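Sporozoite-specific SAG protein (Toxoplasma gondii, PDB 2WNK) is a sporozoite surface antigen of the SRS family, related to SAG2, and may take part in attachment to host cells. Local coordinates at residues Asn163-Gln175 with Val183-Leu197. Numbering follows the deposited sequence.
Sequences NVIKPANAAKVLQ and VDLVSLVPHASRSAL
A chi1 of -168° swings CG of Arg-194 away from the backbone N, and bends at chi2 and chi3 fold the chain back beneath Ala-170, whose CA lies 3.4 Å above the guanidinium plane, off its centre. Arg-194 NH1 donates to the carbonyl of the next residue, Ser-195 O (2.9 Å), nearly in the guanidinium plane. Two waters lie in that plane at the edge: one accepts from Arg-194 NH2 and lies within hydrogen-bonding distance of Pro-167 O and Lys-172 O, the other links NH1 to Ala-168 O. One buried cation thus gathers the segment 167-172, which contains a type I turn from Asn-169 to Lys-172 with an Asx turn closed by Asn-169 OD1 and Ala-171 N. Beside it, Ile-165 CG2 meets Leu-197 CD2 at 3.9 Å, and both side chains touch Ile-203. Further along, Val-173 and Val-183 exchange two backbone bonds as a hydrogen-bonded antiparallel pair; just past the strands Leu-185 N donates to Ala-171 O (2.7 Å, N-H...O angle 157°). Val-173 CG1 packs on Val-183 CG2 and Leu-188 CD1. Across the strands, Lys-172 bends at chi2 (-67°) to run alongside Asp-184; NZ reaches OD1 from above the carboxylate plane, a 3.2 Å salt bridge. The short hairpin 172-174/182-184 and the segment 185-188 are thereby joined to edge strand 193-194 in the second SRS domain, a disulfide-linked beta sandwich.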
loop_
_atom_site.group_PDB
_atom_site.type_symbol
_atom_site.label_atom_id
_atom_site.label_comp_id
_atom_site.label_asym_id
_atom_site.label_seq_id
_atom_site.Cartn_x
_atom_site.Cartn_y
_atom_site.Cartn_z
ATOM N N ASN A 163 -3.562 7.286 -6.942
ATOM C CA ASN A 163 -3.803 7.044 -5.513
ATOM C C ASN A 163 -4.863 7.934 -4.848
ATOM O O ASN A 163 -5.105 7.791 -3.665
ATOM C CB ASN A 163 -2.503 7.162 -4.737
ATOM C CG ASN A 163 -1.642 8.278 -5.237
ATOM O OD1 ASN A 163 -2.117 9.390 -5.457
ATOM N ND2 ASN A 163 -0.353 7.978 -5.469
ATOM N N VAL A 164 -5.459 8.849 -5.605
ATOM C CA VAL A 164 -6.513 9.756 -5.128
ATOM C C VAL A 164 -7.888 9.241 -5.583
ATOM O O VAL A 164 -8.076 8.988 -6.759
ATOM C CB VAL A 164 -6.316 11.165 -5.743
ATOM C CG1 VAL A 164 -7.420 12.142 -5.295
ATOM C CG2 VAL A 164 -4.938 11.721 -5.366
ATOM N N ILE A 165 -8.848 9.097 -4.678
ATOM C CA ILE A 165 -10.247 8.745 -5.075
ATOM C C ILE A 165 -11.017 10.047 -5.322
ATOM O O ILE A 165 -11.012 10.954 -4.488
ATOM C CB ILE A 165 -10.917 7.737 -4.181
ATOM C CG1 ILE A 165 -12.141 7.194 -4.918
ATOM C CG2 ILE A 165 -11.202 8.322 -2.832
ATOM C CD1 ILE A 165 -12.541 5.798 -4.512
ATOM N N LYS A 166 -11.747 10.111 -6.438
ATOM C CA LYS A 166 -12.882 10.946 -6.623
ATOM C C LYS A 166 -14.206 10.264 -6.857
ATOM O O LYS A 166 -14.231 9.277 -7.576
ATOM C CB LYS A 166 -12.585 11.727 -7.924
ATOM C CG LYS A 166 -11.229 12.513 -7.970
ATOM C CD LYS A 166 -11.122 13.453 -6.778
ATOM C CE LYS A 166 -9.920 14.344 -7.064
ATOM N NZ LYS A 166 -9.881 15.531 -6.202
ATOM N N PRO A 167 -15.289 10.790 -6.267
ATOM C CA PRO A 167 -15.251 11.890 -5.301
ATOM C C PRO A 167 -14.488 11.603 -4.021
ATOM O O PRO A 167 -14.471 10.482 -3.553
ATOM C CB PRO A 167 -16.721 12.065 -4.913
ATOM C CG PRO A 167 -17.486 11.591 -6.131
ATOM C CD PRO A 167 -16.676 10.340 -6.504
ATOM N N ALA A 168 -13.884 12.649 -3.441
ATOM C CA ALA A 168 -13.096 12.448 -2.230
ATOM C C ALA A 168 -14.011 12.179 -1.051
ATOM O O ALA A 168 -13.640 11.431 -0.153
ATOM C CB ALA A 168 -12.193 13.682 -1.940
ATOM N N ASN A 169 -15.198 12.778 -1.050
ATOM C CA ASN A 169 -16.174 12.553 0.014
ATOM C C ASN A 169 -16.866 11.210 -0.251
ATOM O O ASN A 169 -17.478 11.051 -1.289
ATOM C CB ASN A 169 -17.218 13.642 -0.071
ATOM C CG ASN A 169 -18.125 13.706 1.142
ATOM O OD1 ASN A 169 -18.564 12.684 1.701
ATOM N ND2 ASN A 169 -18.421 14.945 1.588
ATOM N N ALA A 170 -16.849 10.337 0.755
ATOM C CA ALA A 170 -17.453 9.006 0.624
ATOM C C ALA A 170 -18.964 8.980 0.461
ATOM O O ALA A 170 -19.522 7.978 -0.007
ATOM C CB ALA A 170 -17.013 8.140 1.802
ATOM N N ALA A 171 -19.617 10.085 0.804
ATOM C CA ALA A 171 -21.070 10.280 0.585
ATOM C C ALA A 171 -21.408 10.586 -0.871
ATOM O O ALA A 171 -22.575 10.518 -1.281
ATOM C CB ALA A 171 -21.588 11.398 1.465
ATOM N N LYS A 172 -20.399 10.906 -1.670
ATOM C CA LYS A 172 -20.622 11.353 -3.036
ATOM C C LYS A 172 -20.121 10.296 -4.038
ATOM O O LYS A 172 -19.216 9.500 -3.759
ATOM C CB LYS A 172 -19.891 12.685 -3.267
ATOM C CG LYS A 172 -20.365 13.818 -2.348
ATOM C CD LYS A 172 -21.803 14.268 -2.616
ATOM C CE LYS A 172 -21.920 15.718 -2.218
ATOM N NZ LYS A 172 -23.278 16.320 -2.387
ATOM N N VAL A 173 -20.744 10.294 -5.212
ATOM C CA VAL A 173 -20.400 9.339 -6.255
ATOM C C VAL A 173 -20.549 10.029 -7.608
ATOM O O VAL A 173 -21.198 11.059 -7.680
ATOM C CB VAL A 173 -21.329 8.098 -6.164
ATOM C CG1 VAL A 173 -22.751 8.367 -6.598
ATOM C CG2 VAL A 173 -20.717 6.968 -6.982
ATOM N N LEU A 174 -19.995 9.516 -8.691
ATOM C CA LEU A 174 -20.186 10.134 -9.980
ATOM C C LEU A 174 -21.139 9.250 -10.799
ATOM O O LEU A 174 -21.248 8.033 -10.546
ATOM C CB LEU A 174 -18.833 10.170 -10.691
ATOM C CG LEU A 174 -17.922 11.130 -9.948
ATOM C CD1 LEU A 174 -16.538 10.672 -10.373
ATOM C CD2 LEU A 174 -18.225 12.634 -10.254
ATOM N N GLN A 175 -21.882 9.859 -11.718
ATOM C CA GLN A 175 -22.836 9.095 -12.590
ATOM C C GLN A 175 -21.993 8.425 -13.668
ATOM O O GLN A 175 -21.132 9.075 -14.261
ATOM C CB GLN A 175 -24.002 9.952 -13.042
ATOM C CG GLN A 175 -24.910 10.221 -11.864
ATOM C CD GLN A 175 -26.044 11.120 -12.193
ATOM O OE1 GLN A 175 -26.092 11.702 -13.264
ATOM N NE2 GLN A 175 -26.960 11.280 -11.250
ATOM N N VAL A 183 -22.950 13.288 -7.460
ATOM C CA VAL A 183 -24.208 13.252 -6.768
ATOM C C VAL A 183 -24.044 12.485 -5.446
ATOM O O VAL A 183 -23.031 11.856 -5.239
ATOM C CB VAL A 183 -25.359 12.645 -7.623
ATOM C CG1 VAL A 183 -25.532 13.360 -8.984
ATOM C CG2 VAL A 183 -25.143 11.162 -7.834
ATOM N N ASP A 184 -25.006 12.607 -4.530
ATOM C CA ASP A 184 -24.980 11.808 -3.299
ATOM C C ASP A 184 -25.207 10.337 -3.606
ATOM O O ASP A 184 -26.180 9.975 -4.275
ATOM C CB ASP A 184 -26.083 12.288 -2.344
ATOM C CG ASP A 184 -25.820 13.676 -1.813
ATOM O OD1 ASP A 184 -24.811 13.848 -1.113
ATOM O OD2 ASP A 184 -26.650 14.580 -2.016
ATOM N N LEU A 185 -24.304 9.483 -3.114
ATOM C CA LEU A 185 -24.441 8.044 -3.247
ATOM C C LEU A 185 -25.872 7.556 -2.987
ATOM O O LEU A 185 -26.466 6.848 -3.807
ATOM C CB LEU A 185 -23.415 7.318 -2.358
ATOM C CG LEU A 185 -23.531 5.783 -2.329
ATOM C CD1 LEU A 185 -23.405 5.148 -3.750
ATOM C CD2 LEU A 185 -22.544 5.150 -1.345
ATOM N N VAL A 186 -26.451 7.969 -1.859
ATOM C CA VAL A 186 -27.709 7.414 -1.437
ATOM C C VAL A 186 -28.874 7.979 -2.203
ATOM O O VAL A 186 -29.980 7.443 -2.108
ATOM C CB VAL A 186 -27.985 7.553 0.078
ATOM C CG1 VAL A 186 -26.978 6.728 0.913
ATOM C CG2 VAL A 186 -28.037 8.996 0.513
ATOM N N SER A 187 -28.653 9.046 -2.974
ATOM C CA SER A 187 -29.659 9.408 -3.958
ATOM C C SER A 187 -29.813 8.385 -5.072
ATOM O O SER A 187 -30.868 8.328 -5.720
ATOM C CB SER A 187 -29.413 10.799 -4.583
ATOM O OG SER A 187 -28.374 10.686 -5.545
ATOM N N LEU A 188 -28.762 7.642 -5.411
ATOM C CA LEU A 188 -28.952 6.623 -6.438
ATOM C C LEU A 188 -29.271 5.244 -5.844
ATOM O O LEU A 188 -30.075 4.462 -6.399
ATOM C CB LEU A 188 -27.676 6.524 -7.239
ATOM C CG LEU A 188 -27.157 7.851 -7.821
ATOM C CD1 LEU A 188 -25.925 7.521 -8.634
ATOM C CD2 LEU A 188 -28.175 8.342 -8.773
ATOM N N VAL A 189 -28.653 4.952 -4.701
ATOM C CA VAL A 189 -28.861 3.667 -4.038
ATOM C C VAL A 189 -29.000 3.921 -2.572
ATOM O O VAL A 189 -28.031 4.007 -1.838
ATOM C CB VAL A 189 -27.727 2.659 -4.318
ATOM C CG1 VAL A 189 -28.084 1.268 -3.742
ATOM C CG2 VAL A 189 -27.438 2.492 -5.834
ATOM N N PRO A 190 -30.250 4.130 -2.132
ATOM C CA PRO A 190 -30.602 4.392 -0.731
ATOM C C PRO A 190 -29.940 3.351 0.155
ATOM O O PRO A 190 -29.915 2.168 -0.205
ATOM C CB PRO A 190 -32.089 4.259 -0.760
ATOM C CG PRO A 190 -32.426 4.914 -2.109
ATOM C CD PRO A 190 -31.398 4.279 -3.027
ATOM N N HIS A 191 -29.297 3.824 1.217
ATOM C CA HIS A 191 -28.747 2.971 2.298
ATOM C C HIS A 191 -27.393 2.359 1.941
ATOM O O HIS A 191 -26.773 1.658 2.752
ATOM C CB HIS A 191 -29.728 1.863 2.780
ATOM C CG HIS A 191 -31.174 2.261 2.837
ATOM N ND1 HIS A 191 -31.648 3.260 3.656
ATOM C CD2 HIS A 191 -32.256 1.766 2.184
ATOM C CE1 HIS A 191 -32.960 3.350 3.520
ATOM N NE2 HIS A 191 -33.349 2.460 2.619
ATOM N N ALA A 192 -26.920 2.609 0.726
ATOM C CA ALA A 192 -25.588 2.188 0.345
ATOM C C ALA A 192 -24.511 3.048 1.012
ATOM O O ALA A 192 -24.762 4.190 1.416
ATOM C CB ALA A 192 -25.406 2.220 -1.139
ATOM N N SER A 193 -23.315 2.495 1.084
ATOM C CA SER A 193 -22.159 3.221 1.668
ATOM C C SER A 193 -20.855 2.815 1.041
ATOM O O SER A 193 -20.688 1.707 0.571
ATOM C CB SER A 193 -22.077 3.030 3.206
ATOM O OG SER A 193 -22.000 1.661 3.563
ATOM N N ARG A 194 -19.909 3.754 1.051
ATOM C CA ARG A 194 -18.574 3.516 0.554
ATOM C C ARG A 194 -17.617 3.658 1.729
ATOM O O ARG A 194 -17.770 4.592 2.532
ATOM C CB ARG A 194 -18.227 4.539 -0.564
ATOM C CG ARG A 194 -17.003 4.219 -1.336
ATOM C CD ARG A 194 -15.830 4.955 -0.757
ATOM N NE ARG A 194 -15.715 6.288 -1.281
ATOM C CZ ARG A 194 -14.806 7.162 -0.849
ATOM N NH1 ARG A 194 -13.983 6.851 0.149
ATOM N NH2 ARG A 194 -14.734 8.357 -1.385
ATOM N N SER A 195 -16.635 2.751 1.847
ATOM C CA SER A 195 -15.673 2.815 2.981
ATOM C C SER A 195 -14.669 3.966 2.779
ATOM O O SER A 195 -14.482 4.461 1.664
ATOM C CB SER A 195 -14.917 1.474 3.062
ATOM O OG SER A 195 -14.058 1.323 1.920
ATOM N N ALA A 196 -13.985 4.371 3.853
ATOM C CA ALA A 196 -12.916 5.352 3.746
ATOM C C ALA A 196 -11.722 4.841 2.974
ATOM O O ALA A 196 -11.389 3.672 3.048
ATOM C CB ALA A 196 -12.488 5.804 5.178
ATOM N N LEU A 197 -11.064 5.699 2.214
ATOM C CA LEU A 197 -9.907 5.232 1.441
ATOM C C LEU A 197 -8.786 4.608 2.320
ATOM O O LEU A 197 -8.153 5.302 3.081
ATOM C CB LEU A 197 -9.374 6.387 0.573
ATOM C CG LEU A 197 -8.246 6.057 -0.416
ATOM C CD1 LEU A 197 -8.637 4.951 -1.374
ATOM C CD2 LEU A 197 -7.796 7.314 -1.204
HETATM O O HOH W 1 -16.554 8.832 -3.314
HETATM O O HOH W 2 -12.132 9.427 0.277
HETATM O O HOH W 3 -20.775 6.426 1.954
HETATM O O HOH W 4 -24.708 9.433 0.230
#